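Type II secretion ATPase XpsE (Xanthomonas campestris, PDB 2D28) is an ATPase of the bacterial type II secretion machinery, represented here by its N-terminal domain, built of helices and a small three-stranded sheet. Local coordinates at residues T8-A13 with A59-L64; G38-L43 with D112-Y117; R17-D22 with E51-E56. The protein carries 1 engineered substitution. One frame throughout, in Å; residues are numbered along the deposited sequence.

How the interactions relate
Interactions 1 and 3 share helix 51-62: its last turn meets helix 6-16 in interaction 1, and its first half meets the loop at 17-22 in interaction 3. Interaction 2 joins helix 39-45 to the turn before helix 116-126 and borders helix 51-62 through P113 and Y114, which pack on C58. Interactions 1 and 2 are partly buried and mainly apolar, built round a valine and round a tyrosine ring, and they touch where I10 CD1 packs on Y114 CD2. Interaction 3 lies at the surface and is charged; a salt bridge of 3.0 Å from R19 NH2 to E60 OE2 links it to interaction 1. Each contact also has one bridging water that reaches a backbone atom.

Interaction 1 of 3, residues T8-A13 with A59-L64; sequences TRIVEA and AEVLGL
The carbonyl oxygen V61 O accepts a hydrogen bond of 2.7 Å from water 1, and that water in turn accepts one from R9 NH2 at 2.9 Å. This bridge crosses a helix-helix packing in the N-terminal domain, between helix 6-16 and the last turn of helix 51-62. At such a helix end the carbonyls run short of amide partners further along the chain, which makes V61 O a natural acceptor for a water. Beside the bridge, V61 packs against R9, I10 and A13, which lie on one side of helix 6-16, within little more than one turn. Its two methyls divide the work. With CG1 anti to the backbone N (chi1 165°), that methyl lies over one face of the R9 guanidinium, at its centre and 3.6 Å from the plane, while CG2 heads for the other two residues. R9 reaches this place because its chain bends at chi2 (-142°) and chi3 (-85°) and folds back over the valine; its aliphatic CB also rests on CG1. Water 1 lies in the guanidinium plane at its edge, so the same flat group covers a methyl with its face and binds the water with its rim. Arginine suits this partly exposed border, because it can shield apolar surface while its nitrogens remain available to polar partners. Deeper in, I10 CG1 lies 3.8 Å from V61 CB, and the isoleucine continues inward to T57, C58 and L40. The methyl of A13 completes the contact, its CB 4.1 Å from V61 CG2.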
# COMPACT_ATOMS: atom_id res chain seq x y z
N THR A 8 -0.63 -14.27 1.21
CA THR A 8 0.04 -15.49 1.64
C THR A 8 1.53 -15.52 1.25
O THR A 8 2.37 -15.90 2.05
CB THR A 8 -0.68 -16.69 1.07
OG1 THR A 8 -2.00 -16.76 1.63
CG2 THR A 8 -0.04 -18.04 1.48
N ARG A 9 1.85 -15.03 0.05
CA ARG A 9 3.22 -15.09 -0.43
C ARG A 9 4.01 -14.05 0.34
O ARG A 9 5.20 -14.20 0.58
CB ARG A 9 3.25 -14.78 -1.94
CG ARG A 9 2.67 -15.90 -2.82
CD ARG A 9 3.55 -16.03 -4.16
NE ARG A 9 2.95 -15.08 -4.94
CZ ARG A 9 3.37 -14.16 -5.78
NH1 ARG A 9 4.56 -13.99 -6.37
NH2 ARG A 9 2.38 -13.38 -6.12
N ILE A 10 3.36 -12.94 0.68
CA ILE A 10 4.01 -11.87 1.45
C ILE A 10 4.30 -12.35 2.91
O ILE A 10 5.39 -12.15 3.43
CB ILE A 10 3.19 -10.55 1.43
CG1 ILE A 10 3.26 -9.94 0.04
CG2 ILE A 10 3.75 -9.56 2.41
CD1 ILE A 10 2.24 -8.89 -0.32
N VAL A 11 3.32 -12.93 3.55
CA VAL A 11 3.54 -13.54 4.85
C VAL A 11 4.67 -14.57 4.81
O VAL A 11 5.54 -14.58 5.66
CB VAL A 11 2.26 -14.20 5.39
CG1 VAL A 11 2.55 -14.99 6.68
CG2 VAL A 11 1.25 -13.15 5.70
N GLU A 12 4.69 -15.46 3.80
CA GLU A 12 5.74 -16.43 3.69
C GLU A 12 7.13 -15.78 3.52
O GLU A 12 8.11 -16.21 4.10
CB GLU A 12 5.46 -17.36 2.49
CG GLU A 12 6.73 -18.05 2.02
CD GLU A 12 6.57 -18.76 0.68
OE1 GLU A 12 6.66 -18.08 -0.40
OE2 GLU A 12 6.35 -19.99 0.71
N ALA A 13 7.21 -14.72 2.72
CA ALA A 13 8.43 -14.02 2.54
C ALA A 13 8.87 -13.23 3.81
O ALA A 13 10.06 -13.13 4.08
CB ALA A 13 8.34 -13.06 1.34
N ALA A 59 6.76 -5.14 -2.11
CA ALA A 59 7.45 -4.81 -3.34
C ALA A 59 8.19 -5.98 -3.95
O ALA A 59 8.09 -6.19 -5.15
CB ALA A 59 8.40 -3.68 -3.09
N GLU A 60 8.85 -6.80 -3.13
CA GLU A 60 9.51 -7.99 -3.62
C GLU A 60 8.54 -8.92 -4.21
O GLU A 60 8.83 -9.51 -5.20
CB GLU A 60 10.22 -8.83 -2.55
CG GLU A 60 11.43 -8.20 -1.94
CD GLU A 60 11.87 -8.89 -0.62
OE1 GLU A 60 11.17 -9.75 0.02
OE2 GLU A 60 13.00 -8.61 -0.24
N VAL A 61 7.42 -9.17 -3.55
CA VAL A 61 6.58 -10.26 -4.00
C VAL A 61 5.89 -9.87 -5.26
O VAL A 61 5.65 -10.72 -6.17
CB VAL A 61 5.56 -10.72 -2.94
CG1 VAL A 61 4.51 -11.55 -3.53
CG2 VAL A 61 6.30 -11.47 -1.80
N LEU A 62 5.56 -8.58 -5.37
CA LEU A 62 4.74 -8.12 -6.48
C LEU A 62 5.59 -7.51 -7.60
O LEU A 62 5.07 -7.17 -8.66
CB LEU A 62 3.64 -7.16 -6.00
CG LEU A 62 2.50 -7.75 -5.18
CD1 LEU A 62 1.68 -6.58 -4.60
CD2 LEU A 62 1.60 -8.72 -5.99
N GLY A 63 6.91 -7.38 -7.40
CA GLY A 63 7.78 -6.82 -8.41
C GLY A 63 7.57 -5.34 -8.67
O GLY A 63 7.83 -4.86 -9.74
N LEU A 64 7.09 -4.62 -7.65
CA LEU A 64 6.72 -3.24 -7.83
C LEU A 64 7.83 -2.37 -7.28
O LEU A 64 8.50 -2.74 -6.30
CB LEU A 64 5.42 -2.92 -7.05
CG LEU A 64 4.12 -3.47 -7.65
CD1 LEU A 64 3.02 -3.37 -6.63
CD2 LEU A 64 3.73 -2.86 -8.97
O HOH W 1 3.73 -11.61 -7.92

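Interaction 2 of 3, residues G38-L43 with D112-Y117; sequences GLLALL and DPYDDY
The first turn of helix 39-45 faces a type I beta turn running from D112 to D115, and the backbones stay well apart, with A41 CA and D112 CA, the nearest pair, 9.0 Å from each other. The Y114 side chain bridges this gap. Its CG sits between the backbone N and the carbonyl carbon (chi1 57°), the crowded position, which swings the ring out of the turn toward L40. There the methyl L40 CD1 lies over one face of the ring, 3.8 Å from its centroid and 23° off the normal, a CH-pi contact. L40 CD1 is displaced toward the rim, 3.6 Å from both Y114 CE2 and Y114 CZ. Farther along, L40 CB touches the phenol oxygen Y114 OH at 3.7 Å. A branched leucine suits this buried place, since it covers one face of the ring and also packs on E7 and L14 of helix 6-16. Tyrosine brings a long apolar ring that ends in a polar atom: Y114 OH is hydrogen-bonded to water 2 at 3.0 Å, and that water accepts a bond of 2.9 Å from A41 N. Amides in the first turn of a helix have no carbonyl one turn earlier within the helix, and the N-cap residue G38 has no side chain to offer, so the water serves A41 N. Within the turn, D112 OD1 is held by R137 and H54, and D115 caps helix 116-126 through A118 N. This is the connection that leaves strand 105-110 and enters helix 116-126, the first link of a beta-alpha-beta crossover to the parallel strand 130-134.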
# COMPACT_ATOMS: atom_id res chain seq x y z
N GLY A 38 -7.41 -7.46 7.98
CA GLY A 38 -6.61 -8.45 7.27
C GLY A 38 -5.46 -8.95 8.14
O GLY A 38 -5.12 -8.35 9.15
N LEU A 39 -4.83 -10.03 7.71
CA LEU A 39 -3.73 -10.60 8.49
C LEU A 39 -2.57 -9.62 8.55
O LEU A 39 -2.04 -9.33 9.64
CB LEU A 39 -3.29 -11.98 7.95
CG LEU A 39 -2.09 -12.64 8.62
CD1 LEU A 39 -2.27 -12.66 10.16
CD2 LEU A 39 -1.93 -14.02 8.07
N LEU A 40 -2.17 -9.07 7.40
CA LEU A 40 -1.00 -8.21 7.40
C LEU A 40 -1.25 -6.88 8.18
O LEU A 40 -0.40 -6.37 8.88
CB LEU A 40 -0.57 -7.87 5.98
CG LEU A 40 0.09 -9.05 5.24
CD1 LEU A 40 0.16 -8.75 3.76
CD2 LEU A 40 1.50 -9.29 5.81
N ALA A 41 -2.44 -6.35 7.99
CA ALA A 41 -3.02 -5.27 8.86
C ALA A 41 -2.92 -5.58 10.34
O ALA A 41 -2.45 -4.75 11.08
CB ALA A 41 -4.53 -5.06 8.47
N LEU A 42 -3.28 -6.78 10.76
CA LEU A 42 -3.29 -7.12 12.18
C LEU A 42 -1.86 -7.18 12.71
O LEU A 42 -1.57 -6.63 13.78
CB LEU A 42 -3.98 -8.43 12.41
CG LEU A 42 -4.11 -8.90 13.86
CD1 LEU A 42 -4.95 -7.89 14.64
CD2 LEU A 42 -4.71 -10.28 13.89
N LEU A 43 -0.96 -7.82 11.93
CA LEU A 43 0.47 -7.84 12.24
C LEU A 43 1.07 -6.47 12.38
O LEU A 43 1.89 -6.23 13.27
CB LEU A 43 1.26 -8.66 11.17
CG LEU A 43 0.92 -10.15 11.08
CD1 LEU A 43 1.48 -10.80 9.83
CD2 LEU A 43 1.43 -10.89 12.36
N ASP A 112 -0.71 -0.96 0.56
CA ASP A 112 -1.17 -2.33 0.52
C ASP A 112 -1.47 -2.77 -0.91
O ASP A 112 -2.60 -3.01 -1.28
CB ASP A 112 -2.38 -2.52 1.42
CG ASP A 112 -2.11 -2.17 2.88
OD1 ASP A 112 -0.99 -2.44 3.42
OD2 ASP A 112 -2.99 -1.64 3.57
N PRO A 113 -0.43 -2.97 -1.70
CA PRO A 113 -0.61 -3.33 -3.13
C PRO A 113 -1.13 -4.71 -3.45
O PRO A 113 -1.42 -4.96 -4.62
CB PRO A 113 0.78 -3.09 -3.70
CG PRO A 113 1.67 -3.40 -2.57
CD PRO A 113 0.99 -2.83 -1.36
N TYR A 114 -1.25 -5.56 -2.44
CA TYR A 114 -1.92 -6.85 -2.53
C TYR A 114 -3.46 -6.75 -2.43
O TYR A 114 -4.12 -7.76 -2.57
CB TYR A 114 -1.43 -7.75 -1.39
CG TYR A 114 -1.63 -7.19 -0.03
CD1 TYR A 114 -2.82 -7.35 0.65
CD2 TYR A 114 -0.60 -6.45 0.58
CE1 TYR A 114 -2.97 -6.80 1.93
CE2 TYR A 114 -0.73 -5.90 1.79
CZ TYR A 114 -1.91 -6.04 2.46
OH TYR A 114 -2.02 -5.43 3.68
N ASP A 115 -4.01 -5.55 -2.17
CA ASP A 115 -5.44 -5.40 -1.89
C ASP A 115 -6.16 -5.08 -3.20
O ASP A 115 -6.28 -3.92 -3.59
CB ASP A 115 -5.65 -4.33 -0.81
CG ASP A 115 -7.08 -4.23 -0.36
OD1 ASP A 115 -7.98 -4.72 -1.10
OD2 ASP A 115 -7.32 -3.63 0.69
N ASP A 116 -6.55 -6.14 -3.89
CA ASP A 116 -7.16 -6.03 -5.17
C ASP A 116 -8.53 -5.29 -5.10
O ASP A 116 -8.91 -4.64 -6.05
CB ASP A 116 -7.28 -7.41 -5.84
CG ASP A 116 -8.10 -8.36 -5.07
OD1 ASP A 116 -7.56 -8.91 -4.08
OD2 ASP A 116 -9.30 -8.62 -5.39
N TYR A 117 -9.20 -5.34 -3.95
CA TYR A 117 -10.46 -4.58 -3.77
C TYR A 117 -10.22 -3.08 -3.88
O TYR A 117 -10.86 -2.35 -4.64
CB TYR A 117 -11.10 -4.92 -2.39
CG TYR A 117 -12.34 -4.12 -2.11
CD1 TYR A 117 -13.59 -4.51 -2.63
CD2 TYR A 117 -12.24 -2.88 -1.52
CE1 TYR A 117 -14.73 -3.69 -2.40
CE2 TYR A 117 -13.34 -2.09 -1.31
CZ TYR A 117 -14.60 -2.50 -1.77
OH TYR A 117 -15.67 -1.65 -1.58
O HOH W 2 -4.03 -6.75 5.55

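Interaction 3 of 3, residues R17-D22 with E51-E56; sequences RRRLKD and ERDHAE
R19 places CG beside its backbone N (chi1 -59°) and then runs extended from CG to NE, while D53 also turns CG anti to its own carbonyl carbon, which brings R19 CB, CG and CD against the carboxylate as the two chains cross at a slant. R19 follows the Schellman motif that ends helix 6-16, where R18 takes a positive phi, and the resulting loop lies against helix 51-62. The contact is chiefly one of van der Waals touch: R19 CB stands 3.6 Å from D53 OD2, and R19 CG is equally near D53 CG. Opposite charges approach without a salt bridge here; R19 NE and D53 OD1 are 4.1 Å apart, and the oxygen lies well out of the guanidinium plane. One turn on, E56 lays its CG over one face of the guanidinium, 3.5 Å above the plane, and R17 CG covers the opposite face. The two methylenes sandwich the flat group, while NH1 bonds to T57 OG1 and NH2 makes a salt bridge to E60. A long arginine suits this surface place, since its aliphatic part can pack on D53 while the guanidinium goes on to T57 and E60. D53 and E56 probably add longer-range electrostatic attraction. At the other end, water 3 donates to R19 O at 2.8 Å and to D53 OD2 at 2.7 Å.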
# COMPACT_ATOMS: atom_id res chain seq x y z
N ARG A 17 12.52 -14.18 5.31
CA ARG A 17 13.47 -13.05 5.49
C ARG A 17 13.75 -12.68 6.94
O ARG A 17 14.55 -11.75 7.23
CB ARG A 17 12.98 -11.84 4.72
CG ARG A 17 12.92 -12.03 3.20
CD ARG A 17 14.28 -11.99 2.59
NE ARG A 17 14.96 -13.25 2.80
CZ ARG A 17 16.24 -13.47 2.49
NH1 ARG A 17 16.77 -14.69 2.65
NH2 ARG A 17 16.98 -12.49 1.99
N ARG A 18 13.06 -13.37 7.83
CA ARG A 18 13.11 -13.11 9.24
C ARG A 18 12.69 -11.71 9.65
O ARG A 18 13.20 -11.13 10.63
CB ARG A 18 14.50 -13.43 9.74
CG ARG A 18 14.82 -14.90 9.46
CD ARG A 18 16.28 -15.12 9.41
NE ARG A 18 16.82 -14.84 10.73
CZ ARG A 18 17.98 -14.23 10.97
NH1 ARG A 18 18.81 -13.84 9.99
NH2 ARG A 18 18.34 -14.03 12.24
N ARG A 19 11.73 -11.18 8.93
CA ARG A 19 11.11 -9.88 9.26
C ARG A 19 9.87 -10.06 10.12
O ARG A 19 9.16 -9.09 10.42
CB ARG A 19 10.72 -9.19 7.96
CG ARG A 19 11.88 -8.94 7.00
CD ARG A 19 11.49 -8.48 5.59
NE ARG A 19 12.65 -8.44 4.69
CZ ARG A 19 12.58 -8.46 3.35
NH1 ARG A 19 11.45 -8.60 2.73
NH2 ARG A 19 13.64 -8.42 2.64
N LEU A 20 9.57 -11.33 10.42
CA LEU A 20 8.40 -11.75 11.20
C LEU A 20 8.77 -13.07 11.90
O LEU A 20 9.30 -13.98 11.25
CB LEU A 20 7.20 -12.01 10.28
CG LEU A 20 5.93 -12.66 10.92
CD1 LEU A 20 5.30 -11.72 11.89
CD2 LEU A 20 4.91 -13.01 9.85
N LYS A 21 8.48 -13.17 13.19
CA LYS A 21 8.73 -14.40 13.96
C LYS A 21 7.55 -15.30 13.91
O LYS A 21 6.39 -14.85 13.98
CB LYS A 21 8.93 -14.09 15.46
CG LYS A 21 9.90 -13.01 15.79
CD LYS A 21 10.21 -13.08 17.30
CE LYS A 21 10.50 -11.74 17.92
NZ LYS A 21 9.83 -11.61 19.27
N ASP A 22 7.82 -16.60 13.86
CA ASP A 22 6.76 -17.55 13.67
C ASP A 22 5.86 -17.59 14.89
O ASP A 22 4.66 -17.84 14.76
CB ASP A 22 7.29 -18.93 13.29
CG ASP A 22 7.87 -19.69 14.44
OD1 ASP A 22 8.71 -19.14 15.20
OD2 ASP A 22 7.51 -20.89 14.64
N GLU A 51 6.57 -1.09 9.33
CA GLU A 51 6.12 -0.51 8.07
C GLU A 51 7.11 -0.67 6.97
O GLU A 51 6.75 -1.00 5.84
CB GLU A 51 5.83 0.98 8.24
CG GLU A 51 4.57 1.23 9.03
CD GLU A 51 4.09 2.71 8.92
OE1 GLU A 51 4.72 3.51 8.17
OE2 GLU A 51 3.06 3.04 9.58
N ARG A 52 8.41 -0.50 7.28
CA ARG A 52 9.42 -0.72 6.29
C ARG A 52 9.46 -2.14 5.71
O ARG A 52 9.53 -2.32 4.49
CB ARG A 52 10.81 -0.30 6.80
CG ARG A 52 11.87 -0.50 5.73
CD ARG A 52 13.21 0.23 6.02
NE ARG A 52 12.95 1.64 5.97
CZ ARG A 52 12.86 2.34 4.83
NH1 ARG A 52 12.56 3.60 4.90
NH2 ARG A 52 13.05 1.80 3.65
N ASP A 53 9.40 -3.15 6.58
CA ASP A 53 9.46 -4.53 6.15
C ASP A 53 8.16 -4.94 5.46
O ASP A 53 8.21 -5.77 4.56
CB ASP A 53 9.64 -5.47 7.32
CG ASP A 53 11.10 -5.50 7.86
OD1 ASP A 53 12.03 -5.19 7.12
OD2 ASP A 53 11.34 -5.82 9.03
N HIS A 54 7.04 -4.37 5.88
CA HIS A 54 5.78 -4.54 5.15
C HIS A 54 5.93 -4.06 3.70
O HIS A 54 5.75 -4.86 2.72
CB HIS A 54 4.60 -3.87 5.85
CG HIS A 54 3.33 -3.95 5.05
ND1 HIS A 54 3.26 -4.64 3.86
CD2 HIS A 54 2.10 -3.46 5.23
CE1 HIS A 54 2.05 -4.55 3.35
NE2 HIS A 54 1.33 -3.80 4.14
N ALA A 55 6.30 -2.80 3.53
CA ALA A 55 6.53 -2.19 2.20
C ALA A 55 7.53 -3.01 1.38
O ALA A 55 7.30 -3.36 0.17
CB ALA A 55 7.02 -0.73 2.33
N GLU A 56 8.68 -3.28 1.98
CA GLU A 56 9.71 -4.06 1.31
C GLU A 56 9.28 -5.36 0.70
O GLU A 56 9.58 -5.69 -0.51
CB GLU A 56 10.84 -4.39 2.31
CG GLU A 56 12.03 -5.06 1.62
CD GLU A 56 13.09 -4.07 1.16
OE1 GLU A 56 12.79 -2.83 1.17
OE2 GLU A 56 14.22 -4.54 0.81
O HOH W 3 9.32 -6.34 10.70